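D-psicose 3-epimerase (Agrobacterium tumefaciens, PDB 2HK0) catalyses the reversible, metal-dependent epimerisation of D-fructose and D-psicose at carbon 3, acting on the non-phosphorylated sugar. Local coordinates at residues D51-A56 / I80-G85; G164-I169 / N197-L202; D203-N208 / S233-P238; G226-G231 / G259-E264. One frame throughout, in Å; residues are numbered along the deposited sequence.

Contact 1. Residues D51-A56 / I80-G85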
loop_
_atom_site.group_PDB
_atom_site.type_symbol
_atom_site.label_atom_id
_atom_site.label_comp_id
_atom_site.label_asym_id
_atom_site.label_seq_id
_atom_site.Cartn_x
_atom_site.Cartn_y
_atom_site.Cartn_z
ATOM N N ASP A 51 13.048 3.551 -25.510
ATOM C CA ASP A 51 13.214 2.529 -26.539
ATOM C C ASP A 51 12.115 2.723 -27.592
ATOM O O ASP A 51 12.265 2.337 -28.743
ATOM C CB ASP A 51 13.006 1.133 -25.950
ATOM C CG ASP A 51 13.900 0.848 -24.748
ATOM O OD1 ASP A 51 15.131 0.965 -24.894
ATOM O OD2 ASP A 51 13.365 0.489 -23.666
ATOM N N ILE A 52 10.995 3.306 -27.173
ATOM C CA ILE A 52 9.837 3.472 -28.037
ATOM C C ILE A 52 9.137 4.823 -27.925
ATOM O O ILE A 52 9.147 5.463 -26.863
ATOM C CB ILE A 52 8.768 2.395 -27.671
ATOM C CG1 ILE A 52 9.300 0.991 -27.974
ATOM C CG2 ILE A 52 7.437 2.671 -28.377
ATOM C CD1 ILE A 52 8.454 -0.080 -27.346
ATOM N N ILE A 53 8.526 5.253 -29.027
ATOM C CA ILE A 53 7.714 6.464 -29.016
ATOM C C ILE A 53 6.372 5.979 -29.561
ATOM O O ILE A 53 6.320 5.303 -30.586
ATOM C CB ILE A 53 8.271 7.614 -29.907
ATOM C CG1 ILE A 53 7.276 8.780 -29.899
ATOM C CG2 ILE A 53 8.506 7.137 -31.336
ATOM C CD1 ILE A 53 7.759 10.047 -30.656
ATOM N N GLU A 54 5.294 6.269 -28.839
ATOM C CA GLU A 54 3.985 5.856 -29.295
ATOM C C GLU A 54 3.344 7.051 -29.952
ATOM O O GLU A 54 3.359 8.154 -29.412
ATOM C CB GLU A 54 3.107 5.351 -28.150
ATOM C CG GLU A 54 1.718 4.955 -28.628
ATOM C CD GLU A 54 1.091 3.853 -27.785
ATOM O OE1 GLU A 54 1.646 2.745 -27.764
ATOM O OE2 GLU A 54 0.043 4.082 -27.152
ATOM N N VAL A 55 2.752 6.789 -31.106
ATOM C CA VAL A 55 2.129 7.794 -31.943
ATOM C C VAL A 55 0.642 7.523 -32.195
ATOM O O VAL A 55 0.170 6.414 -31.959
ATOM C CB VAL A 55 2.910 7.807 -33.277
ATOM C CG1 VAL A 55 2.114 8.452 -34.350
ATOM C CG2 VAL A 55 4.269 8.507 -33.064
ATOM N N ALA A 56 -0.088 8.536 -32.671
ATOM C CA ALA A 56 -1.515 8.397 -32.989
ATOM C C ALA A 56 -1.687 8.027 -34.469
ATOM O O ALA A 56 -1.194 8.725 -35.359
ATOM C CB ALA A 56 -2.247 9.690 -32.700
ATOM N N ILE A 80 15.067 4.076 -32.500
ATOM C CA ILE A 80 13.852 4.022 -31.698
ATOM C C ILE A 80 12.734 3.287 -32.453
ATOM O O ILE A 80 12.641 3.362 -33.681
ATOM C CB ILE A 80 13.393 5.456 -31.282
ATOM C CG1 ILE A 80 12.265 5.366 -30.252
ATOM C CG2 ILE A 80 12.920 6.242 -32.497
ATOM C CD1 ILE A 80 11.940 6.695 -29.613
ATOM N N ILE A 81 11.898 2.573 -31.710
ATOM C CA ILE A 81 10.804 1.807 -32.297
ATOM C C ILE A 81 9.494 2.584 -32.223
ATOM O O ILE A 81 9.259 3.328 -31.271
ATOM C CB ILE A 81 10.616 0.466 -31.536
ATOM C CG1 ILE A 81 11.886 -0.383 -31.639
ATOM C CG2 ILE A 81 9.430 -0.294 -32.090
ATOM C CD1 ILE A 81 11.935 -1.514 -30.622
ATOM N N LEU A 82 8.636 2.414 -33.220
ATOM C CA LEU A 82 7.361 3.106 -33.185
ATOM C C LEU A 82 6.222 2.156 -32.840
ATOM O O LEU A 82 6.172 1.013 -33.306
ATOM C CB LEU A 82 7.062 3.794 -34.521
ATOM C CG LEU A 82 7.589 5.228 -34.681
ATOM C CD1 LEU A 82 9.064 5.297 -34.325
ATOM C CD2 LEU A 82 7.364 5.689 -36.098
ATOM N N THR A 83 5.326 2.655 -31.999
ATOM C CA THR A 83 4.134 1.941 -31.586
ATOM C C THR A 83 2.980 2.917 -31.878
ATOM O O THR A 83 3.205 4.131 -31.955
ATOM C CB THR A 83 4.237 1.595 -30.093
ATOM O OG1 THR A 83 4.944 0.352 -29.954
ATOM C CG2 THR A 83 2.897 1.476 -29.492
ATOM N N ALA A 84 1.762 2.424 -32.071
ATOM C CA ALA A 84 0.675 3.349 -32.364
ATOM C C ALA A 84 -0.661 3.067 -31.713
ATOM O O ALA A 84 -1.017 1.907 -31.447
ATOM C CB ALA A 84 0.472 3.462 -33.854
ATOM N N GLY A 85 -1.388 4.158 -31.469
ATOM C CA GLY A 85 -2.712 4.085 -30.891
ATOM C C GLY A 85 -3.716 4.389 -31.996
ATOM O O GLY A 85 -3.400 5.099 -32.962
HETATM O O HOH W 1 -1.702 1.829 -28.061
#

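Contact 2. Residues G164-I169 / N197-L202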
loop_
_atom_site.group_PDB
_atom_site.type_symbol
_atom_site.label_atom_id
_atom_site.label_comp_id
_atom_site.label_asym_id
_atom_site.label_seq_id
_atom_site.Cartn_x
_atom_site.Cartn_y
_atom_site.Cartn_z
ATOM N N GLY A 164 2.051 -8.498 -40.029
ATOM C CA GLY A 164 2.821 -8.750 -38.813
ATOM C C GLY A 164 2.439 -7.808 -37.678
ATOM O O GLY A 164 3.272 -7.442 -36.852
ATOM N N ILE A 165 1.167 -7.425 -37.637
ATOM C CA ILE A 165 0.654 -6.492 -36.641
ATOM C C ILE A 165 -0.262 -7.152 -35.607
ATOM O O ILE A 165 -1.160 -7.909 -35.966
ATOM C CB ILE A 165 -0.159 -5.347 -37.343
ATOM C CG1 ILE A 165 0.776 -4.499 -38.216
ATOM C CG2 ILE A 165 -0.919 -4.485 -36.290
ATOM C CD1 ILE A 165 0.067 -3.382 -39.016
ATOM N N ASN A 166 -0.026 -6.855 -34.329
ATOM C CA ASN A 166 -0.868 -7.351 -33.240
ATOM C C ASN A 166 -1.844 -6.238 -32.874
ATOM O O ASN A 166 -1.440 -5.084 -32.763
ATOM C CB ASN A 166 -0.032 -7.700 -31.998
ATOM C CG ASN A 166 0.726 -9.006 -32.161
ATOM O OD1 ASN A 166 0.162 -9.998 -32.600
ATOM N ND2 ASN A 166 2.005 -9.011 -31.809
ATOM N N LEU A 167 -3.119 -6.591 -32.709
ATOM C CA LEU A 167 -4.172 -5.655 -32.333
ATOM C C LEU A 167 -4.379 -5.827 -30.823
ATOM O O LEU A 167 -4.746 -6.913 -30.357
ATOM C CB LEU A 167 -5.464 -6.001 -33.093
ATOM C CG LEU A 167 -5.308 -5.978 -34.626
ATOM C CD1 LEU A 167 -6.567 -6.489 -35.309
ATOM C CD2 LEU A 167 -4.991 -4.546 -35.067
ATOM N N CYS A 168 -4.137 -4.768 -30.056
ATOM C CA CYS A 168 -4.277 -4.847 -28.602
ATOM C C CYS A 168 -5.501 -4.077 -28.125
ATOM O O CYS A 168 -5.562 -2.853 -28.253
ATOM C CB CYS A 168 -3.006 -4.314 -27.943
ATOM S SG CYS A 168 -1.535 -5.217 -28.510
ATOM N N ILE A 169 -6.466 -4.820 -27.583
ATOM C CA ILE A 169 -7.745 -4.297 -27.102
ATOM C C ILE A 169 -7.610 -3.703 -25.712
ATOM O O ILE A 169 -7.389 -4.428 -24.737
ATOM C CB ILE A 169 -8.795 -5.426 -27.059
ATOM C CG1 ILE A 169 -8.756 -6.201 -28.384
ATOM C CG2 ILE A 169 -10.193 -4.851 -26.782
ATOM C CD1 ILE A 169 -9.019 -5.352 -29.622
ATOM N N ASN A 197 -3.305 -12.973 -33.234
ATOM C CA ASN A 197 -2.701 -11.647 -33.152
ATOM C C ASN A 197 -3.590 -10.582 -32.514
ATOM O O ASN A 197 -3.397 -9.388 -32.757
ATOM C CB ASN A 197 -2.239 -11.188 -34.553
ATOM C CG ASN A 197 -3.401 -10.973 -35.508
ATOM O OD1 ASN A 197 -4.340 -11.765 -35.549
ATOM N ND2 ASN A 197 -3.337 -9.900 -36.285
ATOM N N VAL A 198 -4.576 -11.007 -31.722
ATOM C CA VAL A 198 -5.450 -10.073 -31.017
ATOM C C VAL A 198 -5.131 -10.328 -29.548
ATOM O O VAL A 198 -5.223 -11.461 -29.064
ATOM C CB VAL A 198 -6.943 -10.310 -31.324
ATOM C CG1 VAL A 198 -7.805 -9.367 -30.489
ATOM C CG2 VAL A 198 -7.210 -10.048 -32.829
ATOM N N LYS A 199 -4.741 -9.259 -28.857
ATOM C CA LYS A 199 -4.301 -9.318 -27.472
ATOM C C LYS A 199 -5.044 -8.344 -26.561
ATOM O O LYS A 199 -5.738 -7.429 -27.024
ATOM C CB LYS A 199 -2.806 -8.968 -27.420
ATOM C CG LYS A 199 -1.912 -9.801 -28.340
ATOM C CD LYS A 199 -1.808 -11.229 -27.834
ATOM C CE LYS A 199 -1.172 -12.160 -28.870
ATOM N NZ LYS A 199 0.134 -11.644 -29.338
ATOM N N VAL A 200 -4.867 -8.533 -25.258
ATOM C CA VAL A 200 -5.489 -7.660 -24.281
ATOM C C VAL A 200 -4.496 -6.559 -23.949
ATOM O O VAL A 200 -3.282 -6.784 -23.954
ATOM C CB VAL A 200 -5.843 -8.413 -22.971
ATOM C CG1 VAL A 200 -6.371 -7.434 -21.932
ATOM C CG2 VAL A 200 -6.918 -9.467 -23.254
HETATM N N MSE A 201 -5.017 -5.372 -23.657
HETATM C CA MSE A 201 -4.171 -4.233 -23.298
HETATM C C MSE A 201 -4.676 -3.602 -22.005
HETATM O O MSE A 201 -5.870 -3.302 -21.878
HETATM C CB MSE A 201 -4.202 -3.209 -24.422
HETATM C CG MSE A 201 -3.501 -1.944 -24.111
HETATM SE SE MSE A 201 -3.602 -0.744 -25.623
HETATM C CE MSE A 201 -3.040 0.886 -24.702
ATOM N N LEU A 202 -3.776 -3.406 -21.044
ATOM C CA LEU A 202 -4.145 -2.811 -19.755
ATOM C C LEU A 202 -3.464 -1.456 -19.556
ATOM O O LEU A 202 -2.387 -1.197 -20.099
ATOM C CB LEU A 202 -3.773 -3.757 -18.601
ATOM C CG LEU A 202 -4.437 -5.138 -18.665
ATOM C CD1 LEU A 202 -3.994 -6.001 -17.470
ATOM C CD2 LEU A 202 -5.960 -4.965 -18.684
#

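Contact 3. Residues D203-N208 / S233-P238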
loop_
_atom_site.group_PDB
_atom_site.type_symbol
_atom_site.label_atom_id
_atom_site.label_comp_id
_atom_site.label_asym_id
_atom_site.label_seq_id
_atom_site.Cartn_x
_atom_site.Cartn_y
_atom_site.Cartn_z
ATOM N N ASP A 203 -4.078 -0.618 -18.731
ATOM C CA ASP A 203 -3.588 0.740 -18.491
ATOM C C ASP A 203 -3.763 1.039 -16.988
ATOM O O ASP A 203 -4.876 0.950 -16.467
ATOM C CB ASP A 203 -4.435 1.668 -19.364
ATOM C CG ASP A 203 -4.045 3.120 -19.254
ATOM O OD1 ASP A 203 -3.677 3.563 -18.144
ATOM O OD2 ASP A 203 -4.146 3.826 -20.280
ATOM N N THR A 204 -2.677 1.389 -16.293
ATOM C CA THR A 204 -2.777 1.636 -14.862
ATOM C C THR A 204 -3.823 2.660 -14.466
ATOM O O THR A 204 -4.456 2.510 -13.432
ATOM C CB THR A 204 -1.423 2.018 -14.229
ATOM O OG1 THR A 204 -0.869 3.162 -14.893
ATOM C CG2 THR A 204 -0.468 0.841 -14.327
ATOM N N PHE A 205 -4.025 3.678 -15.286
ATOM C CA PHE A 205 -5.031 4.692 -14.987
ATOM C C PHE A 205 -6.438 4.073 -14.912
ATOM O O PHE A 205 -7.232 4.403 -14.014
ATOM C CB PHE A 205 -5.006 5.800 -16.056
ATOM C CG PHE A 205 -6.152 6.799 -15.945
ATOM C CD1 PHE A 205 -6.220 7.699 -14.882
ATOM C CD2 PHE A 205 -7.159 6.826 -16.907
ATOM C CE1 PHE A 205 -7.284 8.620 -14.778
ATOM C CE2 PHE A 205 -8.230 7.745 -16.817
ATOM C CZ PHE A 205 -8.286 8.640 -15.747
ATOM N N HIS A 206 -6.735 3.173 -15.846
ATOM C CA HIS A 206 -8.050 2.550 -15.910
ATOM C C HIS A 206 -8.177 1.439 -14.881
ATOM O O HIS A 206 -9.230 1.267 -14.261
ATOM C CB HIS A 206 -8.298 2.013 -17.326
ATOM C CG HIS A 206 -8.246 3.074 -18.384
ATOM N ND1 HIS A 206 -9.135 4.123 -18.421
ATOM C CD2 HIS A 206 -7.407 3.259 -19.433
ATOM C CE1 HIS A 206 -8.847 4.913 -19.443
ATOM N NE2 HIS A 206 -7.802 4.411 -20.073
HETATM N N MSE A 207 -7.103 0.682 -14.706
HETATM C CA MSE A 207 -7.112 -0.390 -13.715
HETATM C C MSE A 207 -7.364 0.203 -12.317
HETATM O O MSE A 207 -8.050 -0.400 -11.490
HETATM C CB MSE A 207 -5.763 -1.117 -13.697
HETATM C CG MSE A 207 -5.391 -1.850 -14.950
HETATM SE SE MSE A 207 -3.618 -2.668 -14.676
HETATM C CE MSE A 207 -2.539 -1.369 -15.460
ATOM N N ASN A 208 -6.801 1.388 -12.065
ATOM C CA ASN A 208 -6.938 2.048 -10.768
ATOM C C ASN A 208 -8.396 2.242 -10.376
ATOM O O ASN A 208 -8.735 2.231 -9.199
ATOM C CB ASN A 208 -6.231 3.411 -10.772
ATOM C CG ASN A 208 -6.202 4.050 -9.392
ATOM O OD1 ASN A 208 -5.622 3.494 -8.460
ATOM N ND2 ASN A 208 -6.835 5.210 -9.254
ATOM N N SER A 233 -2.630 7.700 -10.801
ATOM C CA SER A 233 -4.086 7.727 -10.818
ATOM C C SER A 233 -4.655 8.982 -11.456
ATOM O O SER A 233 -5.754 8.941 -12.043
ATOM C CB SER A 233 -4.642 7.584 -9.397
ATOM O OG SER A 233 -4.434 8.772 -8.651
ATOM N N ASN A 234 -3.934 10.095 -11.319
ATOM C CA ASN A 234 -4.376 11.360 -11.907
ATOM C C ASN A 234 -3.564 11.710 -13.150
ATOM O O ASN A 234 -3.545 12.864 -13.596
ATOM C CB ASN A 234 -4.341 12.506 -10.879
ATOM C CG ASN A 234 -2.982 12.655 -10.196
ATOM O OD1 ASN A 234 -1.971 12.138 -10.681
ATOM N ND2 ASN A 234 -2.954 13.377 -9.063
ATOM N N ARG A 235 -2.875 10.699 -13.685
ATOM C CA ARG A 235 -2.120 10.812 -14.942
ATOM C C ARG A 235 -0.764 11.498 -14.964
ATOM O O ARG A 235 -0.298 11.881 -16.032
ATOM C CB ARG A 235 -2.998 11.451 -16.020
ATOM C CG ARG A 235 -4.343 10.786 -16.166
ATOM C CD ARG A 235 -4.271 9.722 -17.224
ATOM N NE ARG A 235 -5.414 9.828 -18.091
ATOM C CZ ARG A 235 -5.614 9.090 -19.172
ATOM N NH1 ARG A 235 -4.735 8.172 -19.538
ATOM N NH2 ARG A 235 -6.717 9.275 -19.875
ATOM N N ARG A 236 -0.147 11.671 -13.803
ATOM C CA ARG A 236 1.195 12.237 -13.762
ATOM C C ARG A 236 2.126 11.106 -14.213
ATOM O O ARG A 236 1.703 9.950 -14.315
ATOM C CB ARG A 236 1.558 12.664 -12.341
ATOM C CG ARG A 236 0.822 13.925 -11.862
ATOM C CD ARG A 236 1.116 14.143 -10.386
ATOM N NE ARG A 236 0.457 13.097 -9.627
ATOM C CZ ARG A 236 0.767 12.751 -8.384
ATOM N NH1 ARG A 236 1.751 13.376 -7.736
ATOM N NH2 ARG A 236 0.080 11.780 -7.793
ATOM N N VAL A 237 3.385 11.432 -14.479
ATOM C CA VAL A 237 4.330 10.424 -14.916
ATOM C C VAL A 237 4.565 9.413 -13.804
ATOM O O VAL A 237 4.477 9.730 -12.619
ATOM C CB VAL A 237 5.681 11.049 -15.318
ATOM C CG1 VAL A 237 5.468 12.131 -16.378
ATOM C CG2 VAL A 237 6.364 11.622 -14.102
ATOM N N PRO A 238 4.844 8.164 -14.184
ATOM C CA PRO A 238 5.092 7.096 -13.216
ATOM C C PRO A 238 6.189 7.463 -12.215
ATOM O O PRO A 238 7.246 7.976 -12.587
ATOM C CB PRO A 238 5.488 5.926 -14.100
ATOM C CG PRO A 238 4.649 6.164 -15.353
ATOM C CD PRO A 238 4.863 7.651 -15.565
HETATM O O HOH W 2 -7.315 6.446 -12.009
#

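Contact 4. Residues G226-G231 / G259-E264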
loop_
_atom_site.group_PDB
_atom_site.type_symbol
_atom_site.label_atom_id
_atom_site.label_comp_id
_atom_site.label_asym_id
_atom_site.label_seq_id
_atom_site.Cartn_x
_atom_site.Cartn_y
_atom_site.Cartn_z
ATOM N N GLY A 226 -0.715 -7.947 -24.431
ATOM C CA GLY A 226 0.121 -7.565 -25.556
ATOM C C GLY A 226 0.676 -6.151 -25.537
ATOM O O GLY A 226 1.614 -5.852 -26.271
ATOM N N HIS A 227 0.110 -5.286 -24.696
ATOM C CA HIS A 227 0.546 -3.890 -24.603
ATOM C C HIS A 227 0.158 -3.369 -23.207
ATOM O O HIS A 227 -0.795 -3.863 -22.598
ATOM C CB HIS A 227 -0.136 -3.075 -25.709
ATOM C CG HIS A 227 0.612 -1.843 -26.111
ATOM N ND1 HIS A 227 1.981 -1.823 -26.286
ATOM C CD2 HIS A 227 0.176 -0.593 -26.408
ATOM C CE1 HIS A 227 2.357 -0.617 -26.672
ATOM N NE2 HIS A 227 1.281 0.150 -26.754
ATOM N N PHE A 228 0.887 -2.379 -22.703
ATOM C CA PHE A 228 0.657 -1.865 -21.351
ATOM C C PHE A 228 0.907 -0.357 -21.271
ATOM O O PHE A 228 1.922 0.144 -21.764
ATOM C CB PHE A 228 1.614 -2.595 -20.392
ATOM C CG PHE A 228 1.267 -2.468 -18.923
ATOM C CD1 PHE A 228 0.108 -3.033 -18.411
ATOM C CD2 PHE A 228 2.160 -1.862 -18.036
ATOM C CE1 PHE A 228 -0.165 -3.007 -17.035
ATOM C CE2 PHE A 228 1.905 -1.825 -16.654
ATOM C CZ PHE A 228 0.745 -2.398 -16.153
ATOM N N HIS A 229 -0.015 0.355 -20.632
ATOM C CA HIS A 229 0.106 1.801 -20.465
ATOM C C HIS A 229 0.274 2.140 -18.986
ATOM O O HIS A 229 -0.351 1.507 -18.121
ATOM C CB HIS A 229 -1.150 2.510 -20.999
ATOM C CG HIS A 229 -1.112 2.782 -22.469
ATOM N ND1 HIS A 229 -2.073 3.532 -23.111
ATOM C CD2 HIS A 229 -0.192 2.465 -23.409
ATOM C CE1 HIS A 229 -1.743 3.674 -24.381
ATOM N NE2 HIS A 229 -0.603 3.037 -24.588
ATOM N N THR A 230 1.083 3.157 -18.695
ATOM C CA THR A 230 1.318 3.559 -17.314
ATOM C C THR A 230 1.099 5.047 -17.046
ATOM O O THR A 230 1.246 5.891 -17.936
ATOM C CB THR A 230 2.737 3.236 -16.884
ATOM O OG1 THR A 230 3.642 3.812 -17.831
ATOM C CG2 THR A 230 2.943 1.720 -16.814
ATOM N N GLY A 231 0.774 5.340 -15.792
ATOM C CA GLY A 231 0.541 6.703 -15.347
ATOM C C GLY A 231 0.021 6.616 -13.927
ATOM O O GLY A 231 -0.441 5.551 -13.505
ATOM N N GLY A 259 6.813 -7.297 -23.558
ATOM C CA GLY A 259 6.249 -6.315 -24.473
ATOM C C GLY A 259 6.637 -4.897 -24.079
ATOM O O GLY A 259 7.588 -4.687 -23.312
ATOM N N ALA A 260 5.882 -3.922 -24.581
ATOM C CA ALA A 260 6.148 -2.516 -24.312
ATOM C C ALA A 260 5.394 -1.953 -23.119
ATOM O O ALA A 260 4.288 -2.379 -22.800
ATOM C CB ALA A 260 5.821 -1.686 -25.549
ATOM N N VAL A 261 6.016 -0.983 -22.462
ATOM C CA VAL A 261 5.418 -0.292 -21.329
ATOM C C VAL A 261 5.502 1.185 -21.736
ATOM O O VAL A 261 6.588 1.768 -21.735
ATOM C CB VAL A 261 6.223 -0.526 -20.033
ATOM C CG1 VAL A 261 5.635 0.309 -18.901
ATOM C CG2 VAL A 261 6.190 -2.002 -19.664
ATOM N N ILE A 262 4.364 1.767 -22.105
ATOM C CA ILE A 262 4.312 3.154 -22.549
ATOM C C ILE A 262 3.710 4.049 -21.485
ATOM O O ILE A 262 2.562 3.827 -21.054
ATOM C CB ILE A 262 3.410 3.320 -23.799
ATOM C CG1 ILE A 262 3.703 2.218 -24.827
ATOM C CG2 ILE A 262 3.604 4.741 -24.397
ATOM C CD1 ILE A 262 5.128 2.219 -25.356
HETATM N N MSE A 263 4.453 5.056 -21.044
HETATM C CA MSE A 263 3.865 5.977 -20.067
HETATM C C MSE A 263 3.009 6.947 -20.894
HETATM O O MSE A 263 3.434 7.435 -21.940
HETATM C CB MSE A 263 4.934 6.725 -19.266
HETATM C CG MSE A 263 5.943 7.509 -20.078
HETATM SE SE MSE A 263 7.247 8.298 -18.837
HETATM C CE MSE A 263 8.143 6.698 -18.208
ATOM N N GLU A 264 1.796 7.205 -20.421
ATOM C CA GLU A 264 0.847 8.058 -21.120
ATOM C C GLU A 264 0.432 9.191 -20.183
ATOM O O GLU A 264 -0.719 9.290 -19.769
ATOM C CB GLU A 264 -0.357 7.192 -21.503
ATOM C CG GLU A 264 -1.453 7.868 -22.294
ATOM C CD GLU A 264 -2.604 6.905 -22.574
ATOM O OE1 GLU A 264 -3.033 6.213 -21.629
ATOM O OE2 GLU A 264 -3.072 6.838 -23.730
HETATM O O HOH W 3 3.628 -4.148 -26.394
#

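Contact 1. Residues D51-A56 / I80-G85
I53 meets I80 and L82 on one face of this strand pair, and I52 meets T83 on the other; the middle of both faces is buried and dense. The CG2 branch of I53 lies 3.6 Å from L82 CD1, the two side chains running alongside each other, while I80 CD1 comes in at a slant to 3.8 Å from I53 CB. With CG1 of I53 anti to the backbone N (chi1 175°), its long branch leads off toward Y41 and V45 of helix 39-47, and CG2 is left to face L82. V55 and A84 continue this side, which packs against the helical and loop layer outside the barrel. Beneath the side chains runs a regular parallel pairing, with V55 N reaching T83 O at 2.8 Å. These are the second and third strands of the eight-stranded TIM barrel, and their axes cross at -34°. On the inward face I52 CG2 rests 3.8 Å from T83 OG1, and the carboxylate of E54 is taken by H227 and H229. Packing thins toward both ends. I52 CG1 touches I81 CB at 3.8 Å, but I81 itself is exposed, and the side chain of neighbouring D51 turns away to bond H23 and R304. At the partly exposed A56/G85 end, a water donates to E54 OE2 at 3.0 Å and only weakly to A84 O.

Contact 2. Residues G164-I169 / N197-L202
L167 bonds the opposite strand through both backbone atoms, its N to N197 O at 2.8 Å and its O from K199 N at 2.8 Å; I169 N goes on to K199 O. The last bond, M201 N to I169 O, is equally short but bent to 141° at the hydrogen, with the donor well above the carbonyl plane. A side-chain bond extends the series backwards: N197 ND2 donates to I165 O at 3.0 Å, almost straight (173°) and within its own amide plane. This follows from chi1 of 66°, which sets the amide between the backbone N and carbonyl carbon; the same nitrogen also serves A157 O of helix 142-162. The two strands are the fifth and sixth of the TIM barrel, joined through helix 183-193 as a right-handed beta-alpha-beta unit. Apolar contacts divide between two faces. Outward, I169 CG1 crosses V198 CG1 at 3.9 Å, with V193 and I153 of flanking helices on V198, and the loop residues H129 and L180 on I169. Inward, C168 CB meets M201 CB at 3.9 Å, and the extended selenomethionine continues to H227 and H229. K199 NZ, on its twice-bent chain, stays 3.7 Å from N166 OD1, close but not bonded.

Contact 3. Residues D203-N208 / S233-P238
At the C-terminal mouth of the barrel, F205 in the first turn of helix 204-210 carries R235 of the loop that follows strand 225-230. The guanidinium lies flat on one face of the ring, planes 3° apart, with R235 CZ 3.9 Å from the ring centroid: a stacked cation-pi contact. R235 CD adds a CH-pi contact over the same face, 3.8 Å from the centroid. Bends at chi2 and chi3 fold the arginine chain across the phenylalanine at about a right angle. From the edge of the ring, near its plane, S233 O approaches F205 CD1 at 3.1 Å. D203 is the N-cap residue, its OD1 accepting from F205 N at 2.9 Å. Loops at the C-terminal ends of the strands, like this one, form the active-site side of a TIM barrel. D203 OD2 stands 4.4 Å from R235 NH1, which makes a long, weak ion pair with E264, and lies close to E170 and E264; this acidic cluster is consistent with a metal site. No direct hydrogen bond crosses the contact; instead, one water donates to F205 O and S233 O and accepts from N208 ND2 at 3.1 Å. N208 ND2 also rests against S233 CB at 3.2 Å. That corner lies on the subunit interface, where N208 ND2 and S233 OG bond N208 O and I209 O of the second subunit.

Contact 4. Residues G226-G231 / G259-E264
E264 N and T230 O form a short, straight bond, 2.9 Å with 172° at the hydrogen. T230 N to I262 O, also 2.9 Å, and I262 N to F228 O, 3.0 Å, continue the parallel pairing backwards along the strands. It then slackens: F228 N to A260 O is a weak bond at 3.4 Å, bent to 123°. There a water takes over, donating to G226 O, accepting from A260 N and lying 2.9 Å from H227 ND1 in the ring plane. Among the side chains, H229 ND1 donates weakly to E264 OE1 at 3.2 Å; ring and carboxylate planes stand 72° apart, so the two groups meet askew. E54 takes NE2 of H227 and of H229, which should limit how either ring can turn. These strands, the seventh and eighth of the TIM barrel, are linked through helix 245-254 as a beta-alpha-beta unit, and H227, H229 and E264 turn into its interior. E264, with D203 and R235 nearby, lies where the active site of such barrels is found. Packing completes the contact on both faces. Inside, H227 CE1 touches I262 CG1 at 3.6 Å, while A260 CB sits at the edge of the same ring. On the outer face, T230 CG2 meets V261 CG1 at 3.7 Å, roughly crosswise, and F228 lies alongside V261, its ring turned toward M207 of helix 204-210.

Contacts 1, 2 and 4 are three strand pairs of one closed parallel barrel: strands two and three, five and six, seven and eight. Contact 3 joins the start of helix 204-210 to a loop at its C-terminal end. Contact 1 comes first along the chain, then contact 2; contacts 3 and 4 interleave. Centres of contacts 1 and 4 lie 11 Å apart, and E54 bridges them across the interior to H227 and H229. Contact 2 passes directly into contact 3, since strand 198-203 runs into helix 204-210, and neighbours contact 4 in the sheet. Contacts 3 and 4, centres 11 Å apart, bring D203 beside E264. Contact 3 also reaches the second subunit, so the subunit interface lies close to the probable catalytic end of the barrel.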